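Local coordinates for thioredoxin (TrxA-1) (Sulfolobus solfataricus, PDB 3TCO), which probably reduces protein disulfides through a redox-active cysteine pair, as members of the thioredoxin family generally do, at residues V5-T10 / K53-R58; L23-C28 / T79-N84; Y43-E48 / V95-L100; A34-Y39 / N75-L80. All coordinates share one frame; numbering follows the deposited sequence.

The four contacts show how a thioredoxin fold changes its chemistry from sheet to surface. Contact 2, the most deeply buried, is an antiparallel strand pair with mostly apolar side chains on both faces. Contact 1 adds an edge strand, 7-8, in parallel to the same sheet and is partly open to solvent, and an arginine, a threonine and waters supplement its backbone bonds. Contacts 3 and 4 both draw on helix 34-49: contact 3 packs it on helix 97-107, apolar inside and charged outside, whereas contact 4 sets its redox-active beginning against a cis-proline. Contacts 2 and 4 both use strand 78-83 and meet at Thr79.

Contact 1 of 4, residues V5-T10 / K53-R58; sequences VTLVLT and KAVFGR. With EDO (1,2-ethanediol), chain D.
Arg58 slants across Thr6 and past Val8 of the neighbouring strand, and its side chain can be followed atom by atom. Arg58 CB starts 4.1 Å from Leu7 O, the carbonyl that also accepts the backbone N-H of Arg58. Arg58 CG comes 4.0 Å from Thr6 CB, and Arg58 CD passes Thr6 OG1 at 3.6 Å. A bend at the third torsion (chi3 -67°) turns NE back onto that oxygen, giving a 3.0 Å hydrogen bond from Arg58 NE to Thr6 OG1 with an N-H...O angle of 152°. The oxygen lies at the guanidinium edge, close to its plane, and is also hydrogen-bonded to Asp4. Farther out, Arg58 NH2 reaches Val8 CG2 at 3.6 Å, and a water that donates to Thr6 O accepts a weak hydrogen bond from NH2. With a methionine in place of Arg58, Thr6 OG1 would probably lose its NE donor and Val8 CG2 the guanidinium beside it.

The backbone beneath is the parallel junction between strands 7-8 and 55-60, at one margin of the five-stranded thioredoxin sheet. Leu7 N donates to Phe56 O, and Leu9 N to Arg58 O. One step earlier, a water bridges Val5 O and Phe56 N, while Val5 O also takes a bond from an ethanediol molecule. On the face turned from Arg58, Leu7 CD2 meets Val55 CG1 at 3.9 Å, both near Val17 of helix 14-20. Leu9 reaches inward, its CD1 3.8 Å from Gly57 CA, in the space where a side chain on Gly57 would begin.

Contact 2 of 4, residues L23-C28 / T79-N84; sequences LVLVDC and TLIFVN. With EDO (1,2-ethanediol), chain E.
The antiparallel pairing of strands 23-29 and 78-83 joins Leu23-Cys28 to Thr79-Asn84 in the middle of the thioredoxin sheet. Val24 and Phe82 form a hydrogen-bonded pair, each N-H given to the other's carbonyl: Val24 N to Phe82 O spans 2.9 Å and is nearly straight, at 171°. Val26 and Leu80 repeat the arrangement, and the non-hydrogen-bonded pair between them sets Leu25 opposite Ile81.

Phe82 carries much of one face. With CG anti to its carbonyl carbon (chi1 -65°), the ring turns back along its own strand toward the Leu80 end, which brings Phe82 CE1 3.9 Å from Val26 CG2, the methyl approaching obliquely. Val24 O sits at the ring edge, in its plane, 3.7 Å from Phe82 CD1. Tyr71 meets the ring edge-to-face, and helix 14-20 covers this face, Ile18 touching the ring. A serine in place of Phe82 would probably open a gap beside Val26 CG2 and leave Tyr71 without its aromatic mate. Farther along the same face, Val26 CB packs on Leu80 CB at 4.0 Å, and Cys28 SG lies equally close to Leu80 CD1.

In the thioredoxin fold such a central sheet has helices on both sides, and the reverse face here turns to helix 97-107. There Leu23 and Ile81 run side by side, pointing the same way; Leu23 CD1 touches Ile81 CG2 at 3.8 Å and also meets Val83 CG2. At the exposed end, an ethanediol molecule donates to Val83 O and accepts a bond of 2.9 Å from Asn84 ND2 to its O2.

Contact 3 of 4, residues Y43-E48 / V95-L100; sequences YKKVAE and VDEDTL
Val46 and Leu100 meet obliquely, the leucine reaching across the helix interface so that its CD2 lies 3.8 Å from Val46 CG2 and nearly as close to Val46 CB. Leu100 CG stands anti to its backbone N (chi1 -173°), which carries the branch out toward helix 34-49. The same CD2 also approaches the Tyr43 ring from an oblique direction, 4.2 Å from Tyr43 CD1. Tyr43 itself continues to the sheet, where its ring meets Phe56 edge-to-face and its hydroxyl makes a weak hydrogen bond to Gly57 O.

Helices 34-49 and 97-107 cover the same face of the central sheet, as the corresponding pair does in other thioredoxins, and this apolar cluster lies between them. Toward the surface the character changes. Glu97, extended beyond CG, runs antiparallel to the Val46 side chain, with its CG 3.9 Å from Val46 CG2. Lys45 lies roughly perpendicular to Glu97, bringing the aliphatic CD within 4.0 Å of Glu97 OE2. The charges themselves stay apart, with Lys45 NZ 4.8 Å from Glu97 OE2, which also makes a long, weak ion pair with Lys49; a water closes the distance instead, accepting from Lys45 NZ at 2.6 Å and donating to Glu97 OE1 at 2.7 Å.

Contact 4 of 4, residues A34-Y39 / N75-L80; sequences APCHLY and NIPTTL
Pro77 and Cys36 form the apolar centre, where the cis-proline characteristic of the thioredoxin fold faces the second cysteine of the CxxC sequence. Cys36 SG lies 3.6 Å from Pro77 CD, over one face of the proline ring. Its sulfur, bonded to Cys33 in a disulfide, is covered from the neighbouring residue as well, Ile76 CD1 coming to 3.7 Å. The peptide bond between Ile76 and Pro77 is cis, both side chains touch the same sulfur, and the proline nitrogen near it has no hydrogen to donate. This combination is consistent with a redox site like that of other thioredoxins, set at the beginning of helix 34-49.

Around this centre the helix grips the proline from two more positions. Pro35 CB, on the exposed side, touches Pro77 CD at 3.6 Å. One turn on, the ring of Tyr39 crosses obliquely, Tyr39 CD2 meeting Pro77 CB at 3.9 Å. The buried Tyr39 also rests against Asp27 and Val95.

Polar bonds lie at the far ends. Thr78 closes the proline-containing turn on itself by donating from OG1 to Asn75 O at 2.6 Å. Tyr39, with CG anti to its backbone N (chi1 175°), extends past the proline to the strand; its hydroxyl OH donates a 2.7 Å hydrogen bond to Thr79 OG1, which sits at the edge of the tyrosine ring, near its plane.

Contact 1 of 4, residues V5-T10 / K53-R58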
loop_
_atom_site.group_PDB
_atom_site.type_symbol
_atom_site.label_atom_id
_atom_site.label_comp_id
_atom_site.label_asym_id
_atom_site.label_seq_id
_atom_site.Cartn_x
_atom_site.Cartn_y
_atom_site.Cartn_z
ATOM N N VAL A 5 2.194 -11.716 3.668
ATOM C CA VAL A 5 2.687 -11.693 2.302
ATOM C C VAL A 5 2.924 -10.277 1.798
ATOM O O VAL A 5 3.148 -10.069 0.601
ATOM C CB VAL A 5 1.716 -12.423 1.359
ATOM C CG1 VAL A 5 1.581 -13.875 1.801
ATOM C CG2 VAL A 5 0.344 -11.726 1.368
ATOM N N THR A 6 2.875 -9.306 2.705
ATOM C CA THR A 6 3.124 -7.920 2.331
ATOM C C THR A 6 4.618 -7.759 2.110
ATOM O O THR A 6 5.422 -8.541 2.618
ATOM C CB THR A 6 2.652 -6.929 3.410
ATOM O OG1 THR A 6 3.395 -7.133 4.622
ATOM C CG2 THR A 6 1.166 -7.126 3.669
ATOM N N LEU A 7 4.982 -6.729 1.356
ATOM C CA LEU A 7 6.372 -6.483 0.996
ATOM C C LEU A 7 6.883 -5.120 1.420
ATOM O O LEU A 7 6.282 -4.092 1.095
ATOM C CB LEU A 7 6.523 -6.605 -0.530
ATOM C CG LEU A 7 7.836 -6.125 -1.171
ATOM C CD1 LEU A 7 8.945 -7.097 -0.854
ATOM C CD2 LEU A 7 7.661 -6.009 -2.678
ATOM N N VAL A 8 8.009 -5.112 2.123
ATOM C CA VAL A 8 8.621 -3.858 2.537
ATOM C C VAL A 8 9.197 -3.133 1.306
ATOM O O VAL A 8 9.930 -3.713 0.502
ATOM C CB VAL A 8 9.772 -4.104 3.543
ATOM C CG1 VAL A 8 10.494 -2.792 3.833
ATOM C CG2 VAL A 8 9.219 -4.702 4.847
ATOM N N LEU A 9 8.858 -1.863 1.163
ATOM C CA LEU A 9 9.346 -1.064 0.055
ATOM C C LEU A 9 10.204 0.079 0.558
ATOM O O LEU A 9 9.895 0.676 1.596
ATOM C CB LEU A 9 8.178 -0.457 -0.722
ATOM C CG LEU A 9 7.262 -1.408 -1.501
ATOM C CD1 LEU A 9 6.051 -0.667 -2.073
ATOM C CD2 LEU A 9 8.082 -2.057 -2.596
ATOM N N THR A 10 11.281 0.363 -0.174
ATOM C CA THR A 10 12.161 1.497 0.113
ATOM C C THR A 10 12.575 2.039 -1.251
ATOM O O THR A 10 12.130 1.543 -2.292
ATOM C CB THR A 10 13.454 1.115 0.865
ATOM O OG1 THR A 10 14.289 0.335 0.005
ATOM C CG2 THR A 10 13.132 0.321 2.133
ATOM N N LYS A 53 -1.333 -12.489 -6.731
ATOM C CA LYS A 53 -2.050 -11.756 -7.771
ATOM C C LYS A 53 -1.778 -10.257 -7.849
ATOM O O LYS A 53 -1.919 -9.654 -8.913
ATOM C CB LYS A 53 -3.555 -12.007 -7.618
ATOM C CG LYS A 53 -3.926 -13.494 -7.643
ATOM C CD LYS A 53 -5.441 -13.698 -7.661
ATOM C CE LYS A 53 -5.801 -15.165 -7.891
ATOM N NZ LYS A 53 -5.322 -16.064 -6.793
ATOM N N ALA A 54 -1.423 -9.662 -6.718
ATOM C CA ALA A 54 -1.097 -8.236 -6.654
ATOM C C ALA A 54 -0.111 -8.073 -5.520
ATOM O O ALA A 54 -0.104 -8.879 -4.590
ATOM C CB ALA A 54 -2.329 -7.402 -6.381
ATOM N N VAL A 55 0.721 -7.039 -5.599
ATOM C CA VAL A 55 1.711 -6.796 -4.566
ATOM C C VAL A 55 1.197 -5.788 -3.549
ATOM O O VAL A 55 0.719 -4.706 -3.907
ATOM C CB VAL A 55 3.032 -6.288 -5.181
ATOM C CG1 VAL A 55 4.054 -5.975 -4.066
ATOM C CG2 VAL A 55 3.585 -7.344 -6.145
ATOM N N PHE A 56 1.253 -6.182 -2.281
ATOM C CA PHE A 56 0.807 -5.328 -1.196
ATOM C C PHE A 56 2.036 -4.823 -0.447
ATOM O O PHE A 56 2.493 -5.425 0.523
ATOM C CB PHE A 56 -0.131 -6.093 -0.250
ATOM C CG PHE A 56 -1.510 -6.340 -0.834
ATOM C CD1 PHE A 56 -1.674 -7.171 -1.935
ATOM C CD2 PHE A 56 -2.635 -5.729 -0.287
ATOM C CE1 PHE A 56 -2.940 -7.395 -2.488
ATOM C CE2 PHE A 56 -3.913 -5.947 -0.834
ATOM C CZ PHE A 56 -4.065 -6.779 -1.933
ATOM N N GLY A 57 2.553 -3.701 -0.920
ATOM C CA GLY A 57 3.728 -3.118 -0.314
ATOM C C GLY A 57 3.399 -2.302 0.920
ATOM O O GLY A 57 2.247 -1.938 1.158
ATOM N N ARG A 58 4.439 -2.033 1.701
ATOM C CA ARG A 58 4.326 -1.237 2.909
ATOM C C ARG A 58 5.502 -0.287 2.874
ATOM O O ARG A 58 6.642 -0.702 2.639
ATOM C CB ARG A 58 4.408 -2.115 4.167
ATOM C CG ARG A 58 3.237 -3.075 4.314
ATOM C CD ARG A 58 3.202 -3.742 5.683
ATOM N NE ARG A 58 4.322 -4.645 5.923
ATOM C CZ ARG A 58 5.328 -4.376 6.753
ATOM N NH1 ARG A 58 5.355 -3.227 7.416
ATOM N NH2 ARG A 58 6.290 -5.272 6.942
HETATM C C1 EDO D . 4.547 -10.474 -3.192
HETATM O O1 EDO D . 4.208 -11.616 -3.983
HETATM C C2 EDO D . 5.181 -10.938 -1.878
HETATM O O2 EDO D . 4.271 -11.794 -1.181
HETATM O O HOH W 1 1.833 -8.854 -1.485
HETATM O O HOH W 2 6.479 -8.230 5.376
#

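Contact 2 of 4, residues L23-C28 / T79-N84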
loop_
_atom_site.group_PDB
_atom_site.type_symbol
_atom_site.label_atom_id
_atom_site.label_comp_id
_atom_site.label_asym_id
_atom_site.label_seq_id
_atom_site.Cartn_x
_atom_site.Cartn_y
_atom_site.Cartn_z
ATOM N N LEU A 23 -0.636 -4.677 -10.609
ATOM C CA LEU A 23 -1.275 -3.970 -9.512
ATOM C C LEU A 23 -0.405 -3.989 -8.272
ATOM O O LEU A 23 -0.028 -5.059 -7.766
ATOM C CB LEU A 23 -2.647 -4.586 -9.182
ATOM C CG LEU A 23 -3.297 -4.103 -7.872
ATOM C CD1 LEU A 23 -3.639 -2.606 -7.975
ATOM C CD2 LEU A 23 -4.575 -4.895 -7.585
ATOM N N VAL A 24 -0.102 -2.797 -7.769
ATOM C CA VAL A 24 0.721 -2.671 -6.578
ATOM C C VAL A 24 0.094 -1.657 -5.631
ATOM O O VAL A 24 -0.209 -0.528 -6.029
ATOM C CB VAL A 24 2.153 -2.189 -6.911
ATOM C CG1 VAL A 24 2.981 -2.099 -5.623
ATOM C CG2 VAL A 24 2.838 -3.160 -7.893
ATOM N N LEU A 25 -0.126 -2.079 -4.390
ATOM C CA LEU A 25 -0.688 -1.201 -3.367
ATOM C C LEU A 25 0.436 -0.864 -2.409
ATOM O O LEU A 25 1.358 -1.657 -2.217
ATOM C CB LEU A 25 -1.835 -1.885 -2.605
ATOM C CG LEU A 25 -3.094 -2.189 -3.423
ATOM C CD1 LEU A 25 -2.957 -3.560 -4.092
ATOM C CD2 LEU A 25 -4.307 -2.183 -2.502
ATOM N N VAL A 26 0.362 0.313 -1.803
ATOM C CA VAL A 26 1.406 0.731 -0.879
ATOM C C VAL A 26 0.798 1.327 0.378
ATOM O O VAL A 26 0.255 2.429 0.341
ATOM C CB VAL A 26 2.346 1.796 -1.520
ATOM C CG1 VAL A 26 3.511 2.095 -0.569
ATOM C CG2 VAL A 26 2.868 1.308 -2.866
ATOM N N ASP A 27 0.869 0.584 1.477
ATOM C CA ASP A 27 0.342 1.048 2.758
ATOM C C ASP A 27 1.442 1.910 3.400
ATOM O O ASP A 27 2.479 1.402 3.804
ATOM C CB ASP A 27 -0.012 -0.159 3.648
ATOM C CG ASP A 27 -0.306 0.231 5.103
ATOM O OD1 ASP A 27 -0.628 1.400 5.382
ATOM O OD2 ASP A 27 -0.225 -0.653 5.969
ATOM N N CYS A 28 1.225 3.221 3.415
ATOM C CA CYS A 28 2.175 4.162 4.005
ATOM C C CYS A 28 1.806 4.235 5.490
ATOM O O CYS A 28 0.695 4.642 5.852
ATOM C CB CYS A 28 2.036 5.512 3.307
ATOM S SG CYS A 28 2.382 5.411 1.500
ATOM N N THR A 79 -3.062 4.673 1.457
ATOM C CA THR A 79 -2.795 3.522 0.613
ATOM C C THR A 79 -2.756 3.973 -0.840
ATOM O O THR A 79 -3.792 4.305 -1.430
ATOM C CB THR A 79 -3.892 2.446 0.784
ATOM O OG1 THR A 79 -3.984 2.065 2.165
ATOM C CG2 THR A 79 -3.550 1.222 -0.019
ATOM N N LEU A 80 -1.554 4.008 -1.405
ATOM C CA LEU A 80 -1.368 4.391 -2.799
ATOM C C LEU A 80 -1.725 3.174 -3.634
ATOM O O LEU A 80 -1.455 2.040 -3.219
ATOM C CB LEU A 80 0.097 4.737 -3.064
ATOM C CG LEU A 80 0.721 5.798 -2.146
ATOM C CD1 LEU A 80 2.224 5.922 -2.456
ATOM C CD2 LEU A 80 -0.009 7.120 -2.350
ATOM N N ILE A 81 -2.335 3.401 -4.792
ATOM C CA ILE A 81 -2.668 2.296 -5.677
ATOM C C ILE A 81 -2.088 2.552 -7.068
ATOM O O ILE A 81 -2.373 3.572 -7.707
ATOM C CB ILE A 81 -4.188 2.074 -5.772
ATOM C CG1 ILE A 81 -4.739 1.807 -4.355
ATOM C CG2 ILE A 81 -4.480 0.885 -6.719
ATOM C CD1 ILE A 81 -6.201 1.567 -4.290
ATOM N N PHE A 82 -1.259 1.617 -7.518
ATOM C CA PHE A 82 -0.608 1.725 -8.823
ATOM C C PHE A 82 -1.069 0.619 -9.749
ATOM O O PHE A 82 -1.115 -0.541 -9.347
ATOM C CB PHE A 82 0.911 1.606 -8.686
ATOM C CG PHE A 82 1.551 2.733 -7.921
ATOM C CD1 PHE A 82 1.653 2.685 -6.529
ATOM C CD2 PHE A 82 2.053 3.841 -8.594
ATOM C CE1 PHE A 82 2.256 3.738 -5.814
ATOM C CE2 PHE A 82 2.656 4.903 -7.885
ATOM C CZ PHE A 82 2.754 4.842 -6.499
ATOM N N VAL A 83 -1.387 0.977 -10.990
ATOM C CA VAL A 83 -1.806 0.001 -11.988
ATOM C C VAL A 83 -1.006 0.295 -13.254
ATOM O O VAL A 83 -0.990 1.423 -13.741
ATOM C CB VAL A 83 -3.332 0.088 -12.270
ATOM C CG1 VAL A 83 -3.721 -0.858 -13.426
ATOM C CG2 VAL A 83 -4.111 -0.291 -11.011
ATOM N N ASN A 84 -0.341 -0.727 -13.775
ATOM C CA ASN A 84 0.492 -0.575 -14.963
ATOM C C ASN A 84 1.531 0.525 -14.771
ATOM O O ASN A 84 1.783 1.331 -15.670
ATOM C CB ASN A 84 -0.358 -0.298 -16.209
ATOM C CG ASN A 84 -1.257 -1.467 -16.560
ATOM O OD1 ASN A 84 -0.829 -2.622 -16.494
ATOM N ND2 ASN A 84 -2.503 -1.182 -16.936
HETATM C C1 EDO E . -2.998 3.346 -15.804
HETATM O O1 EDO E . -1.679 2.798 -15.747
HETATM C C2 EDO E . -4.018 2.207 -15.815
HETATM O O2 EDO E . -3.772 1.370 -16.949
#

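Contact 3 of 4, residues Y43-E48 / V95-L100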
loop_
_atom_site.group_PDB
_atom_site.type_symbol
_atom_site.label_atom_id
_atom_site.label_comp_id
_atom_site.label_asym_id
_atom_site.label_seq_id
_atom_site.Cartn_x
_atom_site.Cartn_y
_atom_site.Cartn_z
ATOM N N TYR A 43 -5.189 -4.838 6.109
ATOM C CA TYR A 43 -4.348 -4.744 4.910
ATOM C C TYR A 43 -3.669 -6.086 4.670
ATOM O O TYR A 43 -3.592 -6.553 3.538
ATOM C CB TYR A 43 -3.277 -3.666 5.083
ATOM C CG TYR A 43 -2.484 -3.390 3.828
ATOM C CD1 TYR A 43 -3.041 -2.676 2.773
ATOM C CD2 TYR A 43 -1.162 -3.834 3.700
ATOM C CE1 TYR A 43 -2.308 -2.399 1.621
ATOM C CE2 TYR A 43 -0.417 -3.565 2.546
ATOM C CZ TYR A 43 -0.998 -2.843 1.514
ATOM O OH TYR A 43 -0.282 -2.541 0.380
ATOM N N LYS A 44 -3.182 -6.699 5.744
ATOM C CA LYS A 44 -2.525 -8.006 5.665
ATOM C C LYS A 44 -3.493 -9.123 5.250
ATOM O O LYS A 44 -3.156 -9.992 4.434
ATOM C CB LYS A 44 -1.907 -8.345 7.018
ATOM C CG LYS A 44 -0.647 -7.549 7.302
ATOM C CD LYS A 44 -0.161 -7.749 8.732
ATOM C CE LYS A 44 1.160 -7.037 8.959
ATOM N NZ LYS A 44 1.723 -7.426 10.277
ATOM N N LYS A 45 -4.694 -9.086 5.817
ATOM C CA LYS A 45 -5.718 -10.077 5.499
ATOM C C LYS A 45 -6.090 -10.045 4.012
ATOM O O LYS A 45 -6.196 -11.093 3.361
ATOM C CB LYS A 45 -6.965 -9.825 6.355
ATOM C CG LYS A 45 -8.103 -10.791 6.058
ATOM C CD LYS A 45 -9.152 -10.751 7.154
ATOM C CE LYS A 45 -10.171 -11.875 6.977
ATOM N NZ LYS A 45 -10.981 -12.089 8.213
ATOM N N VAL A 46 -6.294 -8.851 3.465
ATOM C CA VAL A 46 -6.636 -8.742 2.056
ATOM C C VAL A 46 -5.445 -9.148 1.187
ATOM O O VAL A 46 -5.618 -9.813 0.159
ATOM C CB VAL A 46 -7.116 -7.314 1.703
ATOM C CG1 VAL A 46 -7.411 -7.199 0.195
ATOM C CG2 VAL A 46 -8.404 -7.010 2.495
ATOM N N ALA A 47 -4.238 -8.782 1.607
ATOM C CA ALA A 47 -3.045 -9.145 0.845
ATOM C C ALA A 47 -2.945 -10.673 0.736
ATOM O O ALA A 47 -2.528 -11.209 -0.296
ATOM C CB ALA A 47 -1.786 -8.583 1.510
ATOM N N GLU A 48 -3.323 -11.365 1.806
ATOM C CA GLU A 48 -3.288 -12.824 1.813
ATOM C C GLU A 48 -4.350 -13.361 0.842
ATOM O O GLU A 48 -4.104 -14.315 0.098
ATOM C CB GLU A 48 -3.552 -13.333 3.235
ATOM C CG GLU A 48 -3.679 -14.842 3.375
ATOM C CD GLU A 48 -2.462 -15.609 2.885
ATOM O OE1 GLU A 48 -1.329 -15.092 2.975
ATOM O OE2 GLU A 48 -2.642 -16.752 2.422
ATOM N N VAL A 95 -8.656 1.954 5.279
ATOM C CA VAL A 95 -9.682 1.600 4.298
ATOM C C VAL A 95 -10.549 0.424 4.756
ATOM O O VAL A 95 -10.037 -0.599 5.212
ATOM C CB VAL A 95 -9.067 1.247 2.914
ATOM C CG1 VAL A 95 -8.322 -0.051 2.989
ATOM C CG2 VAL A 95 -10.146 1.129 1.878
ATOM N N ASP A 96 -11.864 0.584 4.633
ATOM C CA ASP A 96 -12.797 -0.470 5.016
ATOM C C ASP A 96 -12.410 -1.718 4.229
ATOM O O ASP A 96 -12.034 -1.620 3.065
ATOM C CB ASP A 96 -14.237 -0.079 4.650
ATOM C CG ASP A 96 -14.758 1.075 5.462
ATOM O OD1 ASP A 96 -14.033 1.558 6.363
ATOM O OD2 ASP A 96 -15.902 1.503 5.192
ATOM N N GLU A 97 -12.525 -2.890 4.834
ATOM C CA GLU A 97 -12.136 -4.101 4.120
ATOM C C GLU A 97 -12.910 -4.274 2.821
ATOM O O GLU A 97 -12.336 -4.663 1.800
ATOM C CB GLU A 97 -12.339 -5.337 4.989
ATOM C CG GLU A 97 -11.778 -6.606 4.360
ATOM C CD GLU A 97 -11.873 -7.821 5.267
ATOM O OE1 GLU A 97 -11.943 -7.643 6.498
ATOM O OE2 GLU A 97 -11.848 -8.953 4.745
ATOM N N ASP A 98 -14.211 -3.997 2.848
ATOM C CA ASP A 98 -14.993 -4.169 1.638
ATOM C C ASP A 98 -14.481 -3.232 0.545
ATOM O O ASP A 98 -14.313 -3.643 -0.594
ATOM C CB ASP A 98 -16.506 -3.983 1.918
ATOM C CG ASP A 98 -16.855 -2.619 2.501
ATOM O OD1 ASP A 98 -15.978 -1.951 3.086
ATOM O OD2 ASP A 98 -18.036 -2.223 2.389
ATOM N N THR A 99 -14.188 -1.988 0.898
ATOM C CA THR A 99 -13.665 -1.039 -0.078
ATOM C C THR A 99 -12.309 -1.494 -0.634
ATOM O O THR A 99 -12.049 -1.380 -1.832
ATOM C CB THR A 99 -13.507 0.357 0.548
ATOM O OG1 THR A 99 -14.791 0.821 0.981
ATOM C CG2 THR A 99 -12.935 1.348 -0.475
ATOM N N LEU A 100 -11.452 -2.015 0.235
ATOM C CA LEU A 100 -10.134 -2.473 -0.190
ATOM C C LEU A 100 -10.220 -3.678 -1.149
ATOM O O LEU A 100 -9.541 -3.716 -2.185
ATOM C CB LEU A 100 -9.294 -2.820 1.047
ATOM C CG LEU A 100 -7.820 -3.169 0.828
ATOM C CD1 LEU A 100 -7.125 -2.021 0.096
ATOM C CD2 LEU A 100 -7.157 -3.449 2.183
HETATM O O HOH W 3 -12.228 -9.763 8.141
#

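Contact 4 of 4, residues A34-Y39 / N75-L80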
loop_
_atom_site.group_PDB
_atom_site.type_symbol
_atom_site.label_atom_id
_atom_site.label_comp_id
_atom_site.label_asym_id
_atom_site.label_seq_id
_atom_site.Cartn_x
_atom_site.Cartn_y
_atom_site.Cartn_z
ATOM N N ALA A 34 -1.832 5.370 15.549
ATOM C CA ALA A 34 -2.926 4.538 16.047
ATOM C C ALA A 34 -3.791 3.942 14.931
ATOM O O ALA A 34 -3.987 2.729 14.893
ATOM C CB ALA A 34 -3.802 5.345 17.010
ATOM N N PRO A 35 -4.327 4.787 14.023
ATOM C CA PRO A 35 -5.165 4.317 12.912
ATOM C C PRO A 35 -4.413 3.299 12.042
ATOM O O PRO A 35 -5.009 2.360 11.505
ATOM C CB PRO A 35 -5.471 5.596 12.128
ATOM C CG PRO A 35 -5.322 6.690 13.133
ATOM C CD PRO A 35 -4.156 6.251 13.968
ATOM N N CYS A 36 -3.107 3.493 11.891
ATOM C CA CYS A 36 -2.299 2.574 11.089
ATOM C C CYS A 36 -2.284 1.202 11.725
ATOM O O CYS A 36 -2.401 0.182 11.047
ATOM C CB CYS A 36 -0.850 3.059 10.981
ATOM S SG CYS A 36 -0.586 4.708 10.261
ATOM N N HIS A 37 -2.120 1.178 13.041
ATOM C CA HIS A 37 -2.069 -0.074 13.770
ATOM C C HIS A 37 -3.376 -0.853 13.611
ATOM O O HIS A 37 -3.376 -2.078 13.505
ATOM C CB HIS A 37 -1.768 0.225 15.245
ATOM C CG HIS A 37 -1.755 -0.983 16.123
ATOM N ND1 HIS A 37 -2.891 -1.473 16.732
ATOM C CD2 HIS A 37 -0.743 -1.806 16.494
ATOM C CE1 HIS A 37 -2.580 -2.543 17.443
ATOM N NE2 HIS A 37 -1.283 -2.767 17.315
ATOM N N LEU A 38 -4.491 -0.135 13.578
ATOM C CA LEU A 38 -5.793 -0.766 13.424
ATOM C C LEU A 38 -6.039 -1.236 11.992
ATOM O O LEU A 38 -6.769 -2.198 11.762
ATOM C CB LEU A 38 -6.891 0.206 13.842
ATOM C CG LEU A 38 -6.951 0.455 15.354
ATOM C CD1 LEU A 38 -7.979 1.526 15.671
ATOM C CD2 LEU A 38 -7.301 -0.853 16.060
ATOM N N TYR A 39 -5.418 -0.558 11.031
ATOM C CA TYR A 39 -5.568 -0.916 9.614
ATOM C C TYR A 39 -4.666 -2.094 9.183
ATOM O O TYR A 39 -5.032 -2.892 8.315
ATOM C CB TYR A 39 -5.252 0.328 8.775
ATOM C CG TYR A 39 -5.235 0.148 7.272
ATOM C CD1 TYR A 39 -6.306 -0.443 6.605
ATOM C CD2 TYR A 39 -4.173 0.643 6.510
ATOM C CE1 TYR A 39 -6.325 -0.530 5.221
ATOM C CE2 TYR A 39 -4.181 0.561 5.115
ATOM C CZ TYR A 39 -5.261 -0.024 4.476
ATOM O OH TYR A 39 -5.296 -0.068 3.095
ATOM N N ASN A 75 -0.970 12.621 5.499
ATOM C CA ASN A 75 -1.665 11.938 6.586
ATOM C C ASN A 75 -1.519 10.429 6.416
ATOM O O ASN A 75 -1.425 9.925 5.298
ATOM C CB ASN A 75 -3.154 12.294 6.574
ATOM C CG ASN A 75 -3.421 13.729 6.990
ATOM O OD1 ASN A 75 -3.518 14.037 8.179
ATOM N ND2 ASN A 75 -3.528 14.615 6.010
ATOM N N ILE A 76 -1.477 9.706 7.524
ATOM C CA ILE A 76 -1.388 8.258 7.446
ATOM C C ILE A 76 -2.441 7.679 8.382
ATOM O O ILE A 76 -2.826 8.309 9.368
ATOM C CB ILE A 76 0.026 7.715 7.826
ATOM C CG1 ILE A 76 0.459 8.233 9.203
ATOM C CG2 ILE A 76 1.051 8.108 6.748
ATOM C CD1 ILE A 76 1.704 7.554 9.730
ATOM N N PRO A 77 -2.905 6.457 8.090
ATOM C CA PRO A 77 -2.401 5.729 6.922
ATOM C C PRO A 77 -2.911 6.243 5.587
ATOM O O PRO A 77 -3.941 6.911 5.517
ATOM C CB PRO A 77 -2.845 4.298 7.187
ATOM C CG PRO A 77 -4.122 4.466 7.976
ATOM C CD PRO A 77 -3.799 5.616 8.910
ATOM N N THR A 78 -2.150 5.958 4.535
ATOM C CA THR A 78 -2.524 6.301 3.169
ATOM C C THR A 78 -2.161 5.082 2.339
ATOM O O THR A 78 -1.079 4.517 2.500
ATOM C CB THR A 78 -1.736 7.495 2.598
ATOM O OG1 THR A 78 -2.207 8.711 3.196
ATOM C CG2 THR A 78 -1.928 7.565 1.087
ATOM N N THR A 79 -3.062 4.673 1.457
ATOM C CA THR A 79 -2.795 3.522 0.613
ATOM C C THR A 79 -2.756 3.973 -0.840
ATOM O O THR A 79 -3.792 4.305 -1.430
ATOM C CB THR A 79 -3.892 2.446 0.784
ATOM O OG1 THR A 79 -3.984 2.065 2.165
ATOM C CG2 THR A 79 -3.550 1.222 -0.019
ATOM N N LEU A 80 -1.554 4.008 -1.405
ATOM C CA LEU A 80 -1.368 4.391 -2.799
ATOM C C LEU A 80 -1.725 3.174 -3.634
ATOM O O LEU A 80 -1.455 2.040 -3.219
ATOM C CB LEU A 80 0.097 4.737 -3.064
ATOM C CG LEU A 80 0.721 5.798 -2.146
ATOM C CD1 LEU A 80 2.224 5.922 -2.456
ATOM C CD2 LEU A 80 -0.009 7.120 -2.350
#